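Local atomic coordinates of putative uncharacterized protein PH0242 (Pyrococcus horikoshii, PDB entry 3VU1), a protein that belongs to the AglB oligosaccharyltransferases and is represented here by their C-terminal globular domain, a domain rich in beta strands that holds a calcium ion. Residues A69-I74 against T222-E227; L232-I237 against Y282-G287; R251-Y256 against F286-K291; F339-K344 against Y481-V486. All blocks are in the same frame, centred on the assembly; numbering follows the deposited sequence.

Contact 1. Residues A69-I74 against T222-E227; sequences ARDGNI and TSSYSE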
loop_
_atom_site.group_PDB
_atom_site.type_symbol
_atom_site.label_atom_id
_atom_site.label_comp_id
_atom_site.label_asym_id
_atom_site.label_seq_id
_atom_site.Cartn_x
_atom_site.Cartn_y
_atom_site.Cartn_z
ATOM N N ALA A 69 4.820 -8.115 3.551
ATOM C CA ALA A 69 5.974 -8.970 3.786
ATOM C C ALA A 69 6.962 -8.884 2.629
ATOM O O ALA A 69 8.041 -9.447 2.689
ATOM C CB ALA A 69 5.530 -10.423 3.998
ATOM N N ARG A 70 6.607 -8.203 1.556
ATOM C CA ARG A 70 7.480 -8.252 0.400
ATOM C C ARG A 70 7.971 -6.916 -0.058
ATOM O O ARG A 70 7.666 -5.892 0.532
ATOM C CB ARG A 70 6.817 -8.973 -0.749
ATOM C CG ARG A 70 6.323 -10.309 -0.332
ATOM C CD ARG A 70 7.406 -11.377 -0.290
ATOM N NE ARG A 70 6.756 -12.497 -0.962
ATOM C CZ ARG A 70 7.259 -13.195 -1.962
ATOM N NH1 ARG A 70 8.495 -12.984 -2.359
ATOM N NH2 ARG A 70 6.515 -14.151 -2.512
ATOM N N ASP A 71 8.736 -6.947 -1.137
ATOM C CA ASP A 71 9.525 -5.824 -1.565
ATOM C C ASP A 71 9.462 -5.890 -3.068
ATOM O O ASP A 71 9.249 -6.963 -3.629
ATOM C CB ASP A 71 10.961 -6.029 -1.086
ATOM C CG ASP A 71 11.881 -4.874 -1.453
ATOM O OD1 ASP A 71 13.125 -5.112 -1.481
ATOM O OD2 ASP A 71 11.361 -3.752 -1.707
ATOM N N GLY A 72 9.603 -4.738 -3.715
ATOM C CA GLY A 72 9.760 -4.686 -5.155
ATOM C C GLY A 72 8.538 -5.078 -5.932
ATOM O O GLY A 72 7.422 -4.843 -5.494
ATOM N N ASN A 73 8.755 -5.683 -7.094
ATOM C CA ASN A 73 7.675 -5.907 -8.056
ATOM C C ASN A 73 6.550 -6.748 -7.524
ATOM O O ASN A 73 5.390 -6.379 -7.692
ATOM C CB ASN A 73 8.202 -6.545 -9.344
ATOM C CG ASN A 73 8.802 -5.534 -10.283
ATOM O OD1 ASN A 73 8.470 -4.350 -10.242
ATOM N ND2 ASN A 73 9.687 -5.992 -11.137
ATOM N N ILE A 74 6.900 -7.874 -6.896
ATOM C CA ILE A 74 5.903 -8.814 -6.454
ATOM C C ILE A 74 4.997 -8.237 -5.374
ATOM O O ILE A 74 3.879 -8.734 -5.187
ATOM C CB ILE A 74 6.510 -10.145 -5.979
ATOM C CG1 ILE A 74 5.568 -11.304 -6.311
ATOM C CG2 ILE A 74 6.832 -10.135 -4.485
ATOM C CD1 ILE A 74 6.309 -12.618 -6.241
ATOM N N THR A 222 14.940 1.224 2.816
ATOM C CA THR A 222 15.698 0.260 2.040
ATOM C C THR A 222 14.811 -0.665 1.244
ATOM O O THR A 222 13.690 -1.010 1.649
ATOM C CB THR A 222 16.581 -0.649 2.897
ATOM O OG1 THR A 222 15.787 -1.212 3.963
ATOM C CG2 THR A 222 17.810 0.117 3.403
ATOM N N SER A 223 15.381 -1.093 0.127
ATOM C CA SER A 223 14.791 -2.029 -0.782
ATOM C C SER A 223 15.946 -2.770 -1.451
ATOM O O SER A 223 16.999 -2.206 -1.677
ATOM C CB SER A 223 13.972 -1.263 -1.805
ATOM O OG SER A 223 13.305 -2.128 -2.671
ATOM N N SER A 224 15.766 -4.049 -1.726
ATOM C CA SER A 224 16.688 -4.752 -2.603
ATOM C C SER A 224 16.638 -4.180 -4.035
ATOM O O SER A 224 17.497 -4.476 -4.853
ATOM C CB SER A 224 16.360 -6.242 -2.614
ATOM O OG SER A 224 16.330 -6.748 -1.283
ATOM N N TYR A 225 15.646 -3.348 -4.325
ATOM C CA TYR A 225 15.380 -2.929 -5.693
ATOM C C TYR A 225 15.607 -1.438 -5.811
ATOM O O TYR A 225 15.382 -0.689 -4.868
ATOM C CB TYR A 225 13.968 -3.364 -6.151
ATOM C CG TYR A 225 13.768 -4.841 -5.927
ATOM C CD1 TYR A 225 14.254 -5.778 -6.847
ATOM C CD2 TYR A 225 13.180 -5.319 -4.746
ATOM C CE1 TYR A 225 14.122 -7.149 -6.624
ATOM C CE2 TYR A 225 13.046 -6.686 -4.507
ATOM C CZ TYR A 225 13.517 -7.599 -5.453
ATOM O OH TYR A 225 13.379 -8.958 -5.235
ATOM N N SER A 226 16.092 -1.019 -6.966
ATOM C CA SER A 226 16.551 0.335 -7.145
ATOM C C SER A 226 15.380 1.294 -7.335
ATOM O O SER A 226 14.509 1.053 -8.165
ATOM C CB SER A 226 17.489 0.384 -8.339
ATOM O OG SER A 226 17.529 1.696 -8.838
ATOM N N GLU A 227 15.357 2.374 -6.551
ATOM C CA GLU A 227 14.273 3.369 -6.616
ATOM C C GLU A 227 12.991 2.967 -5.843
ATOM O O GLU A 227 12.122 3.809 -5.602
ATOM C CB GLU A 227 13.920 3.678 -8.083
ATOM C CG GLU A 227 15.033 4.321 -8.898
ATOM C CD GLU A 227 14.935 5.823 -8.877
ATOM O OE1 GLU A 227 14.134 6.362 -9.673
ATOM O OE2 GLU A 227 15.640 6.473 -8.066
#

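Contact 2. Residues L232-I237 against Y282-G287; sequences LFSNFI and YISAFG. With CA (calcium ion), chain C.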
loop_
_atom_site.group_PDB
_atom_site.type_symbol
_atom_site.label_atom_id
_atom_site.label_comp_id
_atom_site.label_asym_id
_atom_site.label_seq_id
_atom_site.Cartn_x
_atom_site.Cartn_y
_atom_site.Cartn_z
ATOM N N LEU A 232 7.593 3.857 -3.449
ATOM C CA LEU A 232 6.679 3.495 -2.374
ATOM C C LEU A 232 6.224 4.679 -1.541
ATOM O O LEU A 232 5.025 4.834 -1.288
ATOM C CB LEU A 232 7.280 2.451 -1.453
ATOM C CG LEU A 232 6.283 1.772 -0.488
ATOM C CD1 LEU A 232 5.367 0.800 -1.225
ATOM C CD2 LEU A 232 7.025 1.018 0.600
ATOM N N PHE A 233 7.157 5.529 -1.125
ATOM C CA PHE A 233 6.779 6.644 -0.247
ATOM C C PHE A 233 5.949 7.696 -0.962
ATOM O O PHE A 233 5.321 8.500 -0.330
ATOM C CB PHE A 233 7.982 7.242 0.489
ATOM C CG PHE A 233 8.633 6.286 1.445
ATOM C CD1 PHE A 233 10.000 6.055 1.403
ATOM C CD2 PHE A 233 7.872 5.585 2.378
ATOM C CE1 PHE A 233 10.602 5.141 2.281
ATOM C CE2 PHE A 233 8.462 4.688 3.251
ATOM C CZ PHE A 233 9.828 4.458 3.200
ATOM N N SER A 234 5.898 7.690 -2.276
ATOM C CA SER A 234 4.947 8.582 -2.940
ATOM C C SER A 234 3.545 7.929 -3.095
ATOM O O SER A 234 2.536 8.636 -3.283
ATOM C CB SER A 234 5.505 9.042 -4.291
ATOM O OG SER A 234 5.469 7.998 -5.261
ATOM N N ASN A 235 3.483 6.592 -3.040
ATOM C CA ASN A 235 2.185 5.895 -3.074
ATOM C C ASN A 235 1.448 5.838 -1.723
ATOM O O ASN A 235 0.214 5.734 -1.678
ATOM C CB ASN A 235 2.374 4.496 -3.618
ATOM C CG ASN A 235 2.933 4.514 -5.004
ATOM O OD1 ASN A 235 2.330 5.071 -5.917
ATOM N ND2 ASN A 235 4.095 3.944 -5.167
ATOM N N PHE A 236 2.234 5.924 -0.643
ATOM C CA PHE A 236 1.761 5.887 0.753
ATOM C C PHE A 236 2.262 7.100 1.509
ATOM O O PHE A 236 3.430 7.160 1.878
ATOM C CB PHE A 236 2.208 4.573 1.428
ATOM C CG PHE A 236 1.619 3.362 0.772
ATOM C CD1 PHE A 236 2.230 2.797 -0.354
ATOM C CD2 PHE A 236 0.407 2.822 1.233
ATOM C CE1 PHE A 236 1.660 1.696 -0.990
ATOM C CE2 PHE A 236 -0.171 1.714 0.603
ATOM C CZ PHE A 236 0.451 1.158 -0.516
ATOM N N ILE A 237 1.360 8.056 1.709
ATOM C CA ILE A 237 1.647 9.344 2.354
ATOM C C ILE A 237 1.228 9.349 3.837
ATOM O O ILE A 237 0.054 9.147 4.150
ATOM C CB ILE A 237 0.890 10.463 1.587
ATOM C CG1 ILE A 237 1.384 10.533 0.141
ATOM C CG2 ILE A 237 1.025 11.822 2.264
ATOM C CD1 ILE A 237 2.896 10.422 0.008
ATOM N N TYR A 282 8.620 12.254 -12.276
ATOM C CA TYR A 282 8.991 10.853 -12.071
ATOM C C TYR A 282 7.811 10.141 -11.429
ATOM O O TYR A 282 7.429 10.435 -10.300
ATOM C CB TYR A 282 10.213 10.738 -11.179
ATOM C CG TYR A 282 11.492 11.198 -11.817
ATOM C CD1 TYR A 282 11.753 12.568 -11.992
ATOM C CD2 TYR A 282 12.465 10.274 -12.231
ATOM C CE1 TYR A 282 12.936 13.000 -12.569
ATOM C CE2 TYR A 282 13.659 10.699 -12.810
ATOM C CZ TYR A 282 13.885 12.059 -12.976
ATOM O OH TYR A 282 15.052 12.503 -13.535
ATOM N N ILE A 283 7.231 9.211 -12.168
ATOM C CA ILE A 283 5.952 8.626 -11.805
ATOM C C ILE A 283 6.109 7.241 -11.192
ATOM O O ILE A 283 6.854 6.392 -11.697
ATOM C CB ILE A 283 5.019 8.603 -13.022
ATOM C CG1 ILE A 283 4.582 10.050 -13.298
ATOM C CG2 ILE A 283 3.848 7.656 -12.792
ATOM C CD1 ILE A 283 3.659 10.262 -14.483
ATOM N N SER A 284 5.424 7.030 -10.079
ATOM C CA SER A 284 5.301 5.699 -9.513
ATOM C C SER A 284 3.863 5.200 -9.647
ATOM O O SER A 284 2.949 5.805 -9.101
ATOM C CB SER A 284 5.745 5.717 -8.063
ATOM O OG SER A 284 5.409 4.501 -7.453
ATOM N N ALA A 285 3.658 4.137 -10.423
ATOM C CA ALA A 285 2.329 3.520 -10.552
ATOM C C ALA A 285 2.290 2.208 -9.775
ATOM O O ALA A 285 3.067 1.268 -10.056
ATOM C CB ALA A 285 1.952 3.298 -12.011
ATOM N N PHE A 286 1.394 2.150 -8.793
ATOM C CA PHE A 286 1.397 1.045 -7.845
ATOM C C PHE A 286 0.301 -0.028 -8.047
ATOM O O PHE A 286 -0.865 0.150 -7.671
ATOM C CB PHE A 286 1.353 1.567 -6.394
ATOM C CG PHE A 286 1.681 0.506 -5.387
ATOM C CD1 PHE A 286 3.003 0.280 -5.007
ATOM C CD2 PHE A 286 0.670 -0.320 -4.874
ATOM C CE1 PHE A 286 3.305 -0.714 -4.098
ATOM C CE2 PHE A 286 0.972 -1.322 -3.981
ATOM C CZ PHE A 286 2.291 -1.517 -3.590
ATOM N N GLY A 287 0.682 -1.166 -8.601
ATOM C CA GLY A 287 -0.267 -2.257 -8.744
ATOM C C GLY A 287 -1.131 -2.268 -9.990
ATOM O O GLY A 287 -1.591 -3.335 -10.391
HETATM CA CA CA C . 5.220 0.488 -9.719
#

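Contact 3. Residues R251-Y256 against F286-K291; sequences RPFAIY and FGRDIK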
loop_
_atom_site.group_PDB
_atom_site.type_symbol
_atom_site.label_atom_id
_atom_site.label_comp_id
_atom_site.label_asym_id
_atom_site.label_seq_id
_atom_site.Cartn_x
_atom_site.Cartn_y
_atom_site.Cartn_z
ATOM N N ARG A 251 -2.160 6.502 -2.806
ATOM C CA ARG A 251 -2.257 7.138 -4.104
ATOM C C ARG A 251 -1.667 6.180 -5.087
ATOM O O ARG A 251 -0.438 6.023 -5.153
ATOM C CB ARG A 251 -1.485 8.431 -4.110
ATOM C CG ARG A 251 -2.066 9.485 -3.195
ATOM C CD ARG A 251 -1.037 10.558 -2.972
ATOM N NE ARG A 251 -1.606 11.706 -2.287
ATOM C CZ ARG A 251 -0.907 12.781 -1.936
ATOM N NH1 ARG A 251 0.387 12.868 -2.225
ATOM N NH2 ARG A 251 -1.522 13.780 -1.331
ATOM N N PRO A 252 -2.533 5.493 -5.832
ATOM C CA PRO A 252 -2.047 4.472 -6.784
ATOM C C PRO A 252 -1.135 5.078 -7.874
ATOM O O PRO A 252 -0.172 4.425 -8.302
ATOM C CB PRO A 252 -3.328 3.873 -7.375
ATOM C CG PRO A 252 -4.418 4.874 -7.084
ATOM C CD PRO A 252 -4.000 5.669 -5.867
ATOM N N PHE A 253 -1.413 6.311 -8.294
ATOM C CA PHE A 253 -0.539 7.010 -9.264
ATOM C C PHE A 253 0.072 8.272 -8.661
ATOM O O PHE A 253 -0.608 9.242 -8.378
ATOM C CB PHE A 253 -1.297 7.318 -10.561
ATOM C CG PHE A 253 -2.038 6.139 -11.085
ATOM C CD1 PHE A 253 -3.434 6.079 -10.999
ATOM C CD2 PHE A 253 -1.343 5.043 -11.604
ATOM C CE1 PHE A 253 -4.126 4.960 -11.465
ATOM C CE2 PHE A 253 -2.027 3.921 -12.044
ATOM C CZ PHE A 253 -3.423 3.881 -11.972
ATOM N N ALA A 254 1.371 8.239 -8.459
ATOM C CA ALA A 254 2.017 9.313 -7.740
ATOM C C ALA A 254 3.324 9.754 -8.408
ATOM O O ALA A 254 3.928 9.016 -9.223
ATOM C CB ALA A 254 2.281 8.891 -6.312
ATOM N N ILE A 255 3.743 10.963 -8.040
ATOM C CA ILE A 255 4.992 11.527 -8.500
ATOM C C ILE A 255 5.935 11.530 -7.309
ATOM O O ILE A 255 5.623 12.116 -6.273
ATOM C CB ILE A 255 4.785 12.961 -9.040
ATOM C CG1 ILE A 255 4.010 12.896 -10.347
ATOM C CG2 ILE A 255 6.127 13.671 -9.180
ATOM C CD1 ILE A 255 3.501 14.225 -10.853
ATOM N N TYR A 256 7.083 10.879 -7.461
ATOM C CA TYR A 256 8.031 10.826 -6.372
ATOM C C TYR A 256 9.176 11.829 -6.427
ATOM O O TYR A 256 9.965 11.892 -5.488
ATOM C CB TYR A 256 8.576 9.408 -6.183
ATOM C CG TYR A 256 9.397 8.820 -7.303
ATOM C CD1 TYR A 256 10.789 8.772 -7.218
ATOM C CD2 TYR A 256 8.790 8.276 -8.438
ATOM C CE1 TYR A 256 11.551 8.205 -8.229
ATOM C CE2 TYR A 256 9.542 7.707 -9.459
ATOM C CZ TYR A 256 10.916 7.662 -9.334
ATOM O OH TYR A 256 11.669 7.110 -10.327
ATOM N N PHE A 286 1.394 2.150 -8.793
ATOM C CA PHE A 286 1.397 1.045 -7.845
ATOM C C PHE A 286 0.301 -0.028 -8.047
ATOM O O PHE A 286 -0.865 0.150 -7.671
ATOM C CB PHE A 286 1.353 1.567 -6.394
ATOM C CG PHE A 286 1.681 0.506 -5.387
ATOM C CD1 PHE A 286 3.003 0.280 -5.007
ATOM C CD2 PHE A 286 0.670 -0.320 -4.874
ATOM C CE1 PHE A 286 3.305 -0.714 -4.098
ATOM C CE2 PHE A 286 0.972 -1.322 -3.981
ATOM C CZ PHE A 286 2.291 -1.517 -3.590
ATOM N N GLY A 287 0.682 -1.166 -8.601
ATOM C CA GLY A 287 -0.267 -2.257 -8.744
ATOM C C GLY A 287 -1.131 -2.268 -9.990
ATOM O O GLY A 287 -1.591 -3.335 -10.391
ATOM N N ARG A 288 -1.400 -1.110 -10.586
ATOM C CA ARG A 288 -2.094 -1.082 -11.878
ATOM C C ARG A 288 -1.481 -0.119 -12.900
ATOM O O ARG A 288 -0.893 0.908 -12.542
ATOM C CB ARG A 288 -3.607 -0.850 -11.720
ATOM C CG ARG A 288 -4.002 0.529 -11.256
ATOM C CD ARG A 288 -5.500 0.791 -11.381
ATOM N NE ARG A 288 -6.264 -0.335 -10.848
ATOM C CZ ARG A 288 -7.535 -0.620 -11.143
ATOM N NH1 ARG A 288 -8.237 0.155 -11.966
ATOM N NH2 ARG A 288 -8.101 -1.693 -10.608
ATOM N N ASP A 289 -1.630 -0.453 -14.179
ATOM C CA ASP A 289 -1.125 0.399 -15.256
ATOM C C ASP A 289 -1.822 1.750 -15.362
ATOM O O ASP A 289 -2.998 1.893 -14.977
ATOM C CB ASP A 289 -1.238 -0.333 -16.595
ATOM C CG ASP A 289 -0.381 -1.583 -16.650
ATOM O OD1 ASP A 289 0.707 -1.655 -16.025
ATOM O OD2 ASP A 289 -0.813 -2.511 -17.334
ATOM N N ILE A 290 -1.100 2.736 -15.898
ATOM C CA ILE A 290 -1.740 3.952 -16.437
ATOM C C ILE A 290 -2.232 3.623 -17.859
ATOM O O ILE A 290 -1.460 3.067 -18.637
ATOM C CB ILE A 290 -0.743 5.123 -16.459
ATOM C CG1 ILE A 290 -0.271 5.413 -15.030
ATOM C CG2 ILE A 290 -1.381 6.365 -17.057
ATOM C CD1 ILE A 290 1.069 6.099 -14.931
ATOM N N LYS A 291 -3.500 3.910 -18.172
ATOM C CA LYS A 291 -4.105 3.685 -19.510
ATOM C C LYS A 291 -4.972 4.862 -19.886
ATOM O O LYS A 291 -5.893 5.214 -19.132
ATOM C CB LYS A 291 -5.048 2.476 -19.545
ATOM C CG LYS A 291 -4.382 1.120 -19.458
ATOM C CD LYS A 291 -5.371 -0.038 -19.500
ATOM C CE LYS A 291 -6.063 -0.241 -18.164
ATOM N NZ LYS A 291 -6.612 -1.620 -18.050
#

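Contact 4. Residues F339-K344 against Y481-V486; sequences FILAQK and YTMIEV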
loop_
_atom_site.group_PDB
_atom_site.type_symbol
_atom_site.label_atom_id
_atom_site.label_comp_id
_atom_site.label_asym_id
_atom_site.label_seq_id
_atom_site.Cartn_x
_atom_site.Cartn_y
_atom_site.Cartn_z
ATOM N N PHE A 339 -1.076 17.958 -8.744
ATOM C CA PHE A 339 -0.982 17.156 -9.947
ATOM C C PHE A 339 -2.007 16.007 -9.936
ATOM O O PHE A 339 -2.071 15.221 -8.990
ATOM C CB PHE A 339 0.458 16.664 -10.110
ATOM C CG PHE A 339 1.439 17.779 -10.372
ATOM C CD1 PHE A 339 1.738 18.720 -9.381
ATOM C CD2 PHE A 339 2.044 17.915 -11.615
ATOM C CE1 PHE A 339 2.629 19.755 -9.615
ATOM C CE2 PHE A 339 2.933 18.958 -11.856
ATOM C CZ PHE A 339 3.226 19.873 -10.856
ATOM N N ILE A 340 -2.833 15.961 -10.976
ATOM C CA ILE A 340 -3.874 14.946 -11.132
ATOM C C ILE A 340 -3.651 14.013 -12.326
ATOM O O ILE A 340 -3.362 14.463 -13.433
ATOM C CB ILE A 340 -5.282 15.595 -11.232
ATOM C CG1 ILE A 340 -5.943 15.674 -9.855
ATOM C CG2 ILE A 340 -6.219 14.736 -12.050
ATOM C CD1 ILE A 340 -5.198 16.537 -8.888
ATOM N N LEU A 341 -3.784 12.716 -12.092
ATOM C CA LEU A 341 -3.902 11.782 -13.191
ATOM C C LEU A 341 -5.371 11.401 -13.284
ATOM O O LEU A 341 -5.966 10.966 -12.303
ATOM C CB LEU A 341 -3.018 10.552 -12.968
ATOM C CG LEU A 341 -2.952 9.571 -14.162
ATOM C CD1 LEU A 341 -1.568 8.980 -14.294
ATOM C CD2 LEU A 341 -4.000 8.444 -14.120
ATOM N N ALA A 342 -5.984 11.603 -14.442
ATOM C CA ALA A 342 -7.356 11.111 -14.634
ATOM C C ALA A 342 -7.360 9.947 -15.637
ATOM O O ALA A 342 -6.722 10.019 -16.697
ATOM C CB ALA A 342 -8.322 12.208 -15.025
ATOM N N GLN A 343 -8.029 8.864 -15.234
ATOM C CA GLN A 343 -8.230 7.677 -16.045
ATOM C C GLN A 343 -9.441 6.868 -15.495
ATOM O O GLN A 343 -10.122 7.281 -14.539
ATOM C CB GLN A 343 -6.937 6.847 -16.146
ATOM C CG GLN A 343 -6.643 5.959 -14.956
ATOM C CD GLN A 343 -5.465 5.051 -15.181
ATOM O OE1 GLN A 343 -4.550 5.398 -15.903
ATOM N NE2 GLN A 343 -5.468 3.890 -14.542
ATOM N N LYS A 344 -9.739 5.755 -16.143
ATOM C CA LYS A 344 -10.838 4.911 -15.742
ATOM C C LYS A 344 -10.554 4.176 -14.429
ATOM O O LYS A 344 -9.475 3.603 -14.251
ATOM C CB LYS A 344 -11.106 3.886 -16.840
ATOM C CG LYS A 344 -11.695 4.457 -18.109
ATOM C CD LYS A 344 -13.064 5.063 -17.856
ATOM C CE LYS A 344 -13.784 5.415 -19.148
ATOM N NZ LYS A 344 -14.310 6.811 -19.034
ATOM N N TYR A 481 -6.963 11.159 -9.704
ATOM C CA TYR A 481 -6.013 10.669 -8.739
ATOM C C TYR A 481 -5.065 11.784 -8.357
ATOM O O TYR A 481 -4.640 12.561 -9.219
ATOM C CB TYR A 481 -5.228 9.545 -9.364
ATOM C CG TYR A 481 -6.092 8.329 -9.695
ATOM C CD1 TYR A 481 -6.604 8.123 -10.990
ATOM C CD2 TYR A 481 -6.383 7.378 -8.709
ATOM C CE1 TYR A 481 -7.367 6.998 -11.278
ATOM C CE2 TYR A 481 -7.154 6.275 -8.980
ATOM C CZ TYR A 481 -7.640 6.074 -10.258
ATOM O OH TYR A 481 -8.406 4.959 -10.487
ATOM N N THR A 482 -4.753 11.891 -7.065
ATOM C CA THR A 482 -3.794 12.879 -6.602
ATOM C C THR A 482 -2.403 12.293 -6.693
ATOM O O THR A 482 -2.119 11.270 -6.036
ATOM C CB THR A 482 -4.072 13.306 -5.168
ATOM O OG1 THR A 482 -5.200 14.188 -5.168
ATOM C CG2 THR A 482 -2.879 14.063 -4.586
ATOM N N MET A 483 -1.537 12.926 -7.491
ATOM C CA MET A 483 -0.194 12.397 -7.658
ATOM C C MET A 483 0.783 12.998 -6.670
ATOM O O MET A 483 1.675 12.320 -6.185
ATOM C CB MET A 483 0.317 12.553 -9.092
ATOM C CG MET A 483 -0.645 12.150 -10.194
ATOM S SD MET A 483 0.173 12.103 -11.821
ATOM C CE MET A 483 1.162 10.614 -11.648
ATOM N N ILE A 484 0.625 14.289 -6.407
ATOM C CA ILE A 484 1.514 15.061 -5.514
ATOM C C ILE A 484 0.897 16.444 -5.361
ATOM O O ILE A 484 0.181 16.909 -6.250
ATOM C CB ILE A 484 2.973 15.179 -6.051
ATOM C CG1 ILE A 484 3.944 15.651 -4.938
ATOM C CG2 ILE A 484 3.006 16.065 -7.306
ATOM C CD1 ILE A 484 5.437 15.469 -5.198
ATOM N N GLU A 485 1.150 17.061 -4.208
ATOM C CA GLU A 485 0.846 18.477 -3.953
ATOM C C GLU A 485 2.139 19.259 -3.731
ATOM O O GLU A 485 2.984 18.887 -2.909
ATOM C CB GLU A 485 -0.061 18.628 -2.751
ATOM C CG GLU A 485 -1.391 17.947 -2.960
ATOM C CD GLU A 485 -2.413 18.300 -1.890
ATOM O OE1 GLU A 485 -2.054 18.259 -0.686
ATOM O OE2 GLU A 485 -3.573 18.611 -2.262
ATOM N N VAL A 486 2.300 20.330 -4.497
ATOM C CA VAL A 486 3.499 21.168 -4.432
ATOM C C VAL A 486 3.059 22.569 -4.026
ATOM O O VAL A 486 2.169 23.171 -4.675
ATOM C CB VAL A 486 4.241 21.208 -5.797
ATOM C CG1 VAL A 486 5.468 22.108 -5.732
ATOM C CG2 VAL A 486 4.666 19.808 -6.206
HETATM O O HOH W 1 -7.436 3.228 -12.399
#

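Contact 1. Residues A69-I74 against T222-E227
D71 presents both carboxylate oxygens to the S223-S224 turn, and S223 closes an ST turn that completes the network. S224 N donates to D71 OD1 at 2.9 Å, with an N-H...O angle of 148°. S223 OG donates to D71 OD2 at 2.7 Å. In both cases the oxygen uses its syn lone pair, on the side of its carboxylate partner, so the group meets the turn with its fork. The S223 hydroxyl also works in the other direction: its OG accepts Y225 N at 3.1 Å, which defines the ST turn. Having CG opposite the backbone N (chi1 -178°) carries the D71 carboxylate across to the turn. Outside the two segments, OD2 forms a salt bridge with K215 and OD1 bonds to T210 OG1, so each oxygen has two partners. With its charge answered by lysine, the buried carboxylate is probably ionised.

The joined parts are the loop after helix 60-69 and the one preceding helix 228-235. The Y225 ring closes one side, its plane 60° from the carboxylate and D71 CG at its edge. G72, at a positive phi, brings its CA to within 3.5 Å of Y225 CD2.

Contact 2. Residues L232-I237 against Y282-G287
L232 O is gripped by two backbone donors, F236 N at 3.1 Å and, weakly, N235 N, while the side chain of the same leucine reaches F286 on the other segment. The two bonds to one carbonyl mark the last turn of helix 228-235; F236 is the first residue to leave helical angles, and strand 236-242 begins there. L232 CD1 lies 3.8 Å from F286 CE1, the two side chains running side by side in the same direction.

F286 takes its ring toward the helix because CG stands opposite the backbone N (chi1 -166°). There it receives F236 in a T-shaped (edge-to-face) stack: the centroids are 5.5 Å apart, the planes stand at 90°, and F236 CE1 sits over the centre of the F286 face, 4.2 Å from CZ. Between the helix end and strand 275-285, N235 brings CG to 3.6 Å from F286 CB, and its side chain lies next to S284. The helix end thus packs on one face of the antiparallel sheet that pairs 275-285 with 253-262. I283 and A285 point to the other face, where both touch I290.

S234 OG sits 3.6 Å from S284 CB, but its hydrogen bond goes back into the helix, to K231 O. One residue beyond S284, A285 O binds the calcium ion at 2.3 Å, in a site completed by E76, H319 O and E322, and G287 N bonds to E76 OE1.

Contact 3. Residues R251-Y256 against F286-K291
F253 inserts its ring among R288, D289 and I290, while its neighbour P252 makes the polar bond of the contact. F253 has CG opposite its carbonyl carbon (chi1 -48°), which directs the ring along the 286-291 segment: CZ touches R288 CG at 3.5 Å, and CD2 meets I290 CG1 at 3.6 Å. The R288 carbonyl oxygen lies at the ring's edge, near its plane, 3.3 Å from CE2.

R288 itself is folded rather than extended. CG is wedged between backbone N and carbonyl carbon, and the chain bends again at chi3 (47°), so its aliphatic part lies against the phenyl group while NE turns away to a salt bridge with D78. The F253 ring and the I290 side chain lie alongside each other with their ends pointing opposite ways.

F286 N donates to P252 O at 2.8 Å, nearly straight at 164° and within the carbonyl plane. Beyond the segments, Y481 meets F253 edge-to-face, and D289 OD1 takes the N-H of H319, a calcium ligand. This is the end of a pair of neighbouring antiparallel strands, where 253-262 begins and 275-285 runs out, beside the calcium site.

Contact 4. Residues F339-K344 against Y481-V486
F339 and L341 share a run of backbone bonds with Y481, M483 and I484. L341 N donates to Y481 O at 3.0 Å and Y481 N returns to L341 O at 2.8 Å, making a hydrogen-bonded antiparallel pair; I340 and T482 form the non-hydrogen-bonded pair next to it. M483 N then donates to F339 O at 2.8 Å, with an N-H...O angle of 171°, whereas F339 N goes to I484 O at 3.0 Å. Two successive residues thus bond to F339, which, with the helix-like M483 backbone (psi -38°), may reflect a classic beta bulge. The segments belong to the long strands 336-356 and 464-487 of an antiparallel sheet, and their axes approach to 4.7 Å.

Apolar contacts gather on the face carrying F339, L341 and Y481. The I484 methyl CG2 lies 3.6 Å from F339 CD1, and V486 CG2 stands farther out, by F339 CE1. M483, with SD carried out on an extended chi2 (-170°), sets SD 3.7 Å from L341 CB; the bend at chi3 places only CE, near L341 CD1. Q343 CG approaches Y481 CE1, with the amide plane almost perpendicular to the ring.

Water-mediated contact closes the other end. One water accepts from Q343 NE2 and donates to K344 O and to Y481 OH, the latter at 2.8 Å. Both polar groups have second partners: Y481 OH bonds to E80 OE1, and Q343 bonds through OE1 to K291 N and through NE2 to D289 O.

Contact 1 closes along the chain before contacts 2 and 3 open; these two end on the same run, share F286 and G287, and have centres 6 Å apart. Contact 4 comes last. Contacts 2 and 3 lie on the sheet pairing 253-262 with 275-285, whereas contact 4 belongs to the larger antiparallel sheet. The two are joined by I255 N to M483 O, 3.1 Å, and K291 N to Q343 OE1, 2.9 Å. Contact 1, centred about 24 Å from contact 4, reaches contact 3 through E227 OE1 and Y256 OH. The calcium ion, bound by A285 at the end of strand 275-285, lies beside contacts 2 and 3, while contact 4 packs behind them.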